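Local structure of putative dioxygenase (1H-3-hydroxy-4-oxoquinaldine 2,4-dioxygenase) (Mycobacteroides abscessus, 6RA2) at residues A[14-19]-A[50-55]; A[54-59]-A[76-81]. The protein catalyses the oxygen-dependent ring cleavage of the Pseudomonas quorum-sensing signal 2-heptyl-3-hydroxy-4(1H)-quinolone to N-octanoylanthranilate and carbon monoxide. All blocks are in the same frame, centred on the assembly; numbering follows the deposited sequence.

Contact 1 of 2, residues A[14-19]-A[50-55]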
loop_
_atom_site.group_PDB
_atom_site.type_symbol
_atom_site.label_atom_id
_atom_site.label_comp_id
_atom_site.label_asym_id
_atom_site.label_seq_id
_atom_site.Cartn_x
_atom_site.Cartn_y
_atom_site.Cartn_z
ATOM N N PHE A 14 7.076 5.510 12.521
ATOM C CA PHE A 14 6.369 4.246 12.643
ATOM C C PHE A 14 5.610 4.207 13.959
ATOM O O PHE A 14 5.749 5.084 14.819
ATOM C CB PHE A 14 7.326 3.051 12.570
ATOM C CG PHE A 14 8.234 2.944 13.749
ATOM C CD1 PHE A 14 9.382 3.736 13.829
ATOM C CD2 PHE A 14 7.925 2.096 14.809
ATOM C CE1 PHE A 14 10.227 3.655 14.918
ATOM C CE2 PHE A 14 8.768 2.007 15.901
ATOM C CZ PHE A 14 9.921 2.787 15.956
ATOM N N ASP A 15 4.848 3.128 14.106
ATOM C CA ASP A 15 3.987 2.808 15.233
ATOM C C ASP A 15 4.161 1.329 15.564
ATOM O O ASP A 15 4.150 0.493 14.661
ATOM C CB ASP A 15 2.520 3.082 14.864
ATOM C CG ASP A 15 1.741 3.605 16.008
ATOM O OD1 ASP A 15 2.370 3.776 17.075
ATOM O OD2 ASP A 15 0.520 3.838 15.858
ATOM N N ASP A 16 4.300 0.994 16.844
ATOM C CA ASP A 16 4.506 -0.388 17.282
ATOM C C ASP A 16 3.540 -0.690 18.429
ATOM O O ASP A 16 3.719 -0.186 19.543
ATOM C CB ASP A 16 5.963 -0.616 17.701
ATOM C CG ASP A 16 6.250 -2.064 18.100
ATOM O OD1 ASP A 16 5.405 -2.933 17.814
ATOM O OD2 ASP A 16 7.318 -2.336 18.708
ATOM N N GLN A 17 2.533 -1.524 18.159
ATOM C CA GLN A 17 1.472 -1.839 19.111
ATOM C C GLN A 17 1.162 -3.332 19.081
ATOM O O GLN A 17 1.070 -3.929 18.003
ATOM C CB GLN A 17 0.180 -1.053 18.810
ATOM C CG GLN A 17 0.354 0.449 18.718
ATOM C CD GLN A 17 -0.963 1.206 18.725
ATOM O OE1 GLN A 17 -1.893 0.867 19.458
ATOM N NE2 GLN A 17 -1.048 2.247 17.904
ATOM N N GLY A 18 0.980 -3.924 20.265
ATOM C CA GLY A 18 0.549 -5.299 20.410
ATOM C C GLY A 18 1.694 -6.253 20.714
ATOM O O GLY A 18 2.856 -6.023 20.363
ATOM N N HIS A 19 1.345 -7.368 21.377
ATOM C CA HIS A 19 2.347 -8.357 21.764
ATOM C C HIS A 19 1.914 -9.802 21.517
ATOM O O HIS A 19 2.623 -10.720 21.945
ATOM C CB HIS A 19 2.737 -8.178 23.248
ATOM C CG HIS A 19 3.631 -7.000 23.509
ATOM N ND1 HIS A 19 5.002 -7.059 23.369
ATOM C CD2 HIS A 19 3.351 -5.737 23.913
ATOM C CE1 HIS A 19 5.528 -5.883 23.671
ATOM N NE2 HIS A 19 4.547 -5.064 24.007
ATOM N N ARG A 50 0.893 -8.388 16.989
ATOM C CA ARG A 50 1.759 -7.223 16.993
ATOM C C ARG A 50 1.643 -6.541 15.635
ATOM O O ARG A 50 1.713 -7.200 14.593
ATOM C CB ARG A 50 3.201 -7.614 17.291
ATOM C CG ARG A 50 4.171 -6.426 17.322
ATOM C CD ARG A 50 5.615 -6.910 17.403
ATOM N NE ARG A 50 6.534 -5.793 17.526
ATOM C CZ ARG A 50 7.847 -5.907 17.660
ATOM N NH1 ARG A 50 8.423 -7.102 17.679
ATOM N NH2 ARG A 50 8.583 -4.811 17.778
ATOM N N THR A 51 1.407 -5.229 15.656
ATOM C CA THR A 51 1.124 -4.430 14.473
ATOM C C THR A 51 2.095 -3.260 14.420
ATOM O O THR A 51 2.204 -2.490 15.383
ATOM C CB THR A 51 -0.317 -3.918 14.485
ATOM O OG1 THR A 51 -1.212 -5.024 14.324
ATOM C CG2 THR A 51 -0.555 -2.877 13.377
ATOM N N VAL A 52 2.807 -3.143 13.306
ATOM C CA VAL A 52 3.772 -2.075 13.072
ATOM C C VAL A 52 3.272 -1.297 11.866
ATOM O O VAL A 52 3.234 -1.836 10.751
ATOM C CB VAL A 52 5.187 -2.619 12.840
ATOM C CG1 VAL A 52 6.146 -1.496 12.531
ATOM C CG2 VAL A 52 5.673 -3.387 14.047
ATOM N N ARG A 53 2.828 -0.062 12.091
ATOM C CA ARG A 53 2.462 0.852 11.013
ATOM C C ARG A 53 3.693 1.638 10.573
ATOM O O ARG A 53 4.380 2.241 11.402
ATOM C CB ARG A 53 1.361 1.800 11.469
ATOM C CG ARG A 53 0.109 1.095 11.917
ATOM C CD ARG A 53 -1.016 2.086 12.062
ATOM N NE ARG A 53 -0.804 2.923 13.235
ATOM C CZ ARG A 53 -1.470 4.038 13.488
ATOM N NH1 ARG A 53 -2.396 4.472 12.640
ATOM N NH2 ARG A 53 -1.209 4.722 14.595
ATOM N N VAL A 54 3.990 1.616 9.278
ATOM C CA VAL A 54 5.240 2.160 8.761
ATOM C C VAL A 54 4.918 3.295 7.808
ATOM O O VAL A 54 4.043 3.153 6.947
ATOM C CB VAL A 54 6.073 1.082 8.052
ATOM C CG1 VAL A 54 7.258 1.711 7.351
ATOM C CG2 VAL A 54 6.540 0.048 9.045
ATOM N N CYS A 55 5.612 4.421 7.976
ATOM C CA CYS A 55 5.559 5.527 7.027
ATOM C C CYS A 55 6.699 5.403 6.030
ATOM O O CYS A 55 7.758 4.844 6.336
ATOM C CB CYS A 55 5.678 6.886 7.727
ATOM S SG CYS A 55 4.356 7.304 8.849
#
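Asp-16 and Arg-50 are joined by a side-on salt bridge at one end of an antiparallel strand pair, 14-17 with 51-54 (axes at 173°), in the alpha/beta hydrolase sheet, where strand 51-54 lies between strand 10-17 and the parallel strand 24-28. Arg-50 NE gives a nearly straight bond to Asp-16 OD1 (3.1 Å, 170°), and its NH2 reaches Asp-16 OD2 at 2.9 Å from above the carboxylate plane. The arginine attains this through a fully extended chain whose CG lies anti to the backbone N (chi1 -180°).

A second ion pair projects from the other face of the sheet, where Asp-15 and Arg-53 lie alongside each other. Asp-15 OD2 takes Arg-53 NE in a weak bond and also faces NH2, at a modelled separation too short to be trusted. The same oxygen accepts Gln-17 NE2 at 3.0 Å; Gln-17 OE1 is hydrogen-bonded to Arg-46, and Arg-53 NH1 forms a salt bridge with Asp-39.

Backbone bonds join Asp-15 N to Arg-53 O and Arg-53 N to Asp-15 O, both 2.9 Å, and Gln-17 and Thr-51 likewise. Charge pairing on both faces thus supplements the backbone ladder, and Arg-53 and Gln-17 NE2 would probably favour the ionised Asp-15 carboxylate.

Contact 2 of 2, residues A[54-59]-A[76-81]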
loop_
_atom_site.group_PDB
_atom_site.type_symbol
_atom_site.label_atom_id
_atom_site.label_comp_id
_atom_site.label_asym_id
_atom_site.label_seq_id
_atom_site.Cartn_x
_atom_site.Cartn_y
_atom_site.Cartn_z
ATOM N N VAL A 54 3.990 1.616 9.278
ATOM C CA VAL A 54 5.240 2.160 8.761
ATOM C C VAL A 54 4.918 3.295 7.808
ATOM O O VAL A 54 4.043 3.153 6.947
ATOM C CB VAL A 54 6.073 1.082 8.052
ATOM C CG1 VAL A 54 7.258 1.711 7.351
ATOM C CG2 VAL A 54 6.540 0.048 9.045
ATOM N N CYS A 55 5.612 4.421 7.976
ATOM C CA CYS A 55 5.559 5.527 7.027
ATOM C C CYS A 55 6.699 5.403 6.030
ATOM O O CYS A 55 7.758 4.844 6.336
ATOM C CB CYS A 55 5.678 6.886 7.727
ATOM S SG CYS A 55 4.356 7.304 8.849
ATOM N N TRP A 56 6.487 5.949 4.833
ATOM C CA TRP A 56 7.596 6.039 3.896
ATOM C C TRP A 56 8.533 7.178 4.298
ATOM O O TRP A 56 8.139 8.123 4.980
ATOM C CB TRP A 56 7.082 6.271 2.483
ATOM C CG TRP A 56 6.028 5.289 2.004
ATOM C CD1 TRP A 56 4.751 5.584 1.582
ATOM C CD2 TRP A 56 6.181 3.871 1.858
ATOM N NE1 TRP A 56 4.109 4.434 1.192
ATOM C CE2 TRP A 56 4.961 3.369 1.354
ATOM C CE3 TRP A 56 7.221 2.974 2.133
ATOM C CZ2 TRP A 56 4.753 2.006 1.118
ATOM C CZ3 TRP A 56 7.018 1.618 1.878
ATOM C CH2 TRP A 56 5.792 1.151 1.371
ATOM N N ARG A 57 9.785 7.088 3.845
ATOM C CA ARG A 57 10.692 8.226 3.936
ATOM C C ARG A 57 10.051 9.463 3.313
ATOM O O ARG A 57 9.336 9.373 2.308
ATOM C CB ARG A 57 12.028 7.907 3.252
ATOM C CG ARG A 57 11.999 7.845 1.733
ATOM C CD ARG A 57 13.429 7.788 1.144
ATOM N NE ARG A 57 14.171 6.598 1.557
ATOM C CZ ARG A 57 15.443 6.344 1.246
ATOM N NH1 ARG A 57 16.150 7.180 0.490
ATOM N NH2 ARG A 57 16.011 5.230 1.680
ATOM N N GLY A 58 10.287 10.622 3.942
ATOM C CA GLY A 58 9.701 11.877 3.498
ATOM C C GLY A 58 8.236 12.067 3.845
ATOM O O GLY A 58 7.674 13.136 3.551
ATOM N N HIS A 59 7.599 11.064 4.458
ATOM C CA HIS A 59 6.183 11.113 4.803
ATOM C C HIS A 59 5.931 11.279 6.296
ATOM O O HIS A 59 4.768 11.402 6.702
ATOM C CB HIS A 59 5.475 9.828 4.327
ATOM C CG HIS A 59 5.315 9.732 2.839
ATOM N ND1 HIS A 59 6.383 9.552 1.981
ATOM C CD2 HIS A 59 4.214 9.817 2.055
ATOM C CE1 HIS A 59 5.941 9.515 0.736
ATOM N NE2 HIS A 59 4.629 9.672 0.754
ATOM N N ALA A 76 13.721 -1.258 1.127
ATOM C CA ALA A 76 14.912 -1.389 1.968
ATOM C C ALA A 76 14.730 -0.666 3.297
ATOM O O ALA A 76 15.243 -1.113 4.333
ATOM C CB ALA A 76 16.151 -0.857 1.237
ATOM N N ASP A 77 14.005 0.458 3.287
ATOM C CA ASP A 77 13.745 1.191 4.527
ATOM C C ASP A 77 12.898 0.361 5.491
ATOM O O ASP A 77 13.264 0.181 6.661
ATOM C CB ASP A 77 13.040 2.519 4.232
ATOM C CG ASP A 77 13.913 3.498 3.473
ATOM O OD1 ASP A 77 13.339 4.420 2.840
ATOM O OD2 ASP A 77 15.160 3.349 3.503
ATOM N N THR A 78 11.749 -0.150 5.015
ATOM C CA THR A 78 10.873 -0.888 5.918
ATOM C C THR A 78 11.519 -2.178 6.386
ATOM O O THR A 78 11.326 -2.574 7.537
ATOM C CB THR A 78 9.517 -1.206 5.281
ATOM O OG1 THR A 78 9.612 -2.429 4.555
ATOM C CG2 THR A 78 9.041 -0.110 4.383
ATOM N N ILE A 79 12.296 -2.835 5.523
ATOM C CA ILE A 79 13.017 -4.030 5.947
ATOM C C ILE A 79 14.020 -3.675 7.028
ATOM O O ILE A 79 14.085 -4.327 8.075
ATOM C CB ILE A 79 13.711 -4.703 4.748
ATOM C CG1 ILE A 79 12.693 -5.365 3.829
ATOM C CG2 ILE A 79 14.731 -5.729 5.230
ATOM C CD1 ILE A 79 13.294 -5.791 2.521
ATOM N N GLY A 80 14.837 -2.648 6.780
ATOM C CA GLY A 80 15.774 -2.193 7.789
ATOM C C GLY A 80 15.099 -1.797 9.089
ATOM O O GLY A 80 15.651 -2.019 10.169
ATOM N N LEU A 81 13.894 -1.244 9.005
ATOM C CA LEU A 81 13.123 -0.932 10.207
ATOM C C LEU A 81 12.701 -2.203 10.931
ATOM O O LEU A 81 12.865 -2.323 12.152
ATOM C CB LEU A 81 11.893 -0.094 9.843
ATOM C CG LEU A 81 10.981 0.249 11.031
ATOM C CD1 LEU A 81 11.716 1.142 12.022
ATOM C CD2 LEU A 81 9.701 0.918 10.564
HETATM O O HOH W 1 10.558 4.202 2.848
#
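The loop that leaves strand 51-54 at the C-terminal end of the parallel part of the sheet packs here on helix 71-84, within the beta-alpha-beta crossover that carries the chain from strand 51-54 to strand 90-95 of the alpha/beta hydrolase fold. Its polar half is the salt bridge between Arg-57 and Asp-77. Arg-57 NE donates to Asp-77 OD1 at 2.7 Å, while Arg-57 NH2 donates to Asp-77 OD2 at 2.8 Å; both oxygens use their syn lone pairs, and the guanidinium and carboxylate planes are 16° apart. A chain bent at chi3 (62°) turns the NE side of the guanidinium to the carboxylate. Water 1 accepts from Arg-57 N at 3.1 Å and donates to Asp-77 OD1 at 2.8 Å, tying the loop backbone to the same carboxylate, and Asn-8 binds OD2.

The apolar half lies beside it. Val-54 CG2 and Leu-81 CD2 meet tip to tip at 3.6 Å, and Thr-78 CG2 touches both Val-54 CG1 (3.9 Å) and Trp-56 CZ3 (3.7 Å), approaching the indole obliquely.

Residues 56-59 form a type II beta turn, closed by His-59 N to Trp-56 O at 3.0 Å, with Gly-58 at positive phi. His-59 ND1 also donates to Arg-57 O, and Trp-56 CD1 lies over one face of the imidazole. With a nearly coplanar two-bond grip and further partners on both its oxygens, the buried Asp-77 carboxylate has its rotation fixed and is probably ionised.

The two contacts are successive along the chain: 50-55 of contact 1 runs into 54-59 of contact 2, sharing Val-54 and Cys-55, and their centres lie 12 Å apart. They also touch directly, Phe-14 CB packing against Leu-81 CD2 at 3.8 Å, so helix 71-84 rests on both strand 10-17 and strand 51-54. Contact 1 is a pairing within the sheet away from the annotated sites, whereas contact 2 extends toward them. The side chain of Trp-56 is about 8 Å from that of His-97, the probable substrate-binding residue, and about 12 Å from that of His-246, the probable proton donor/acceptor, which places this part of the loop close to the annotated sites.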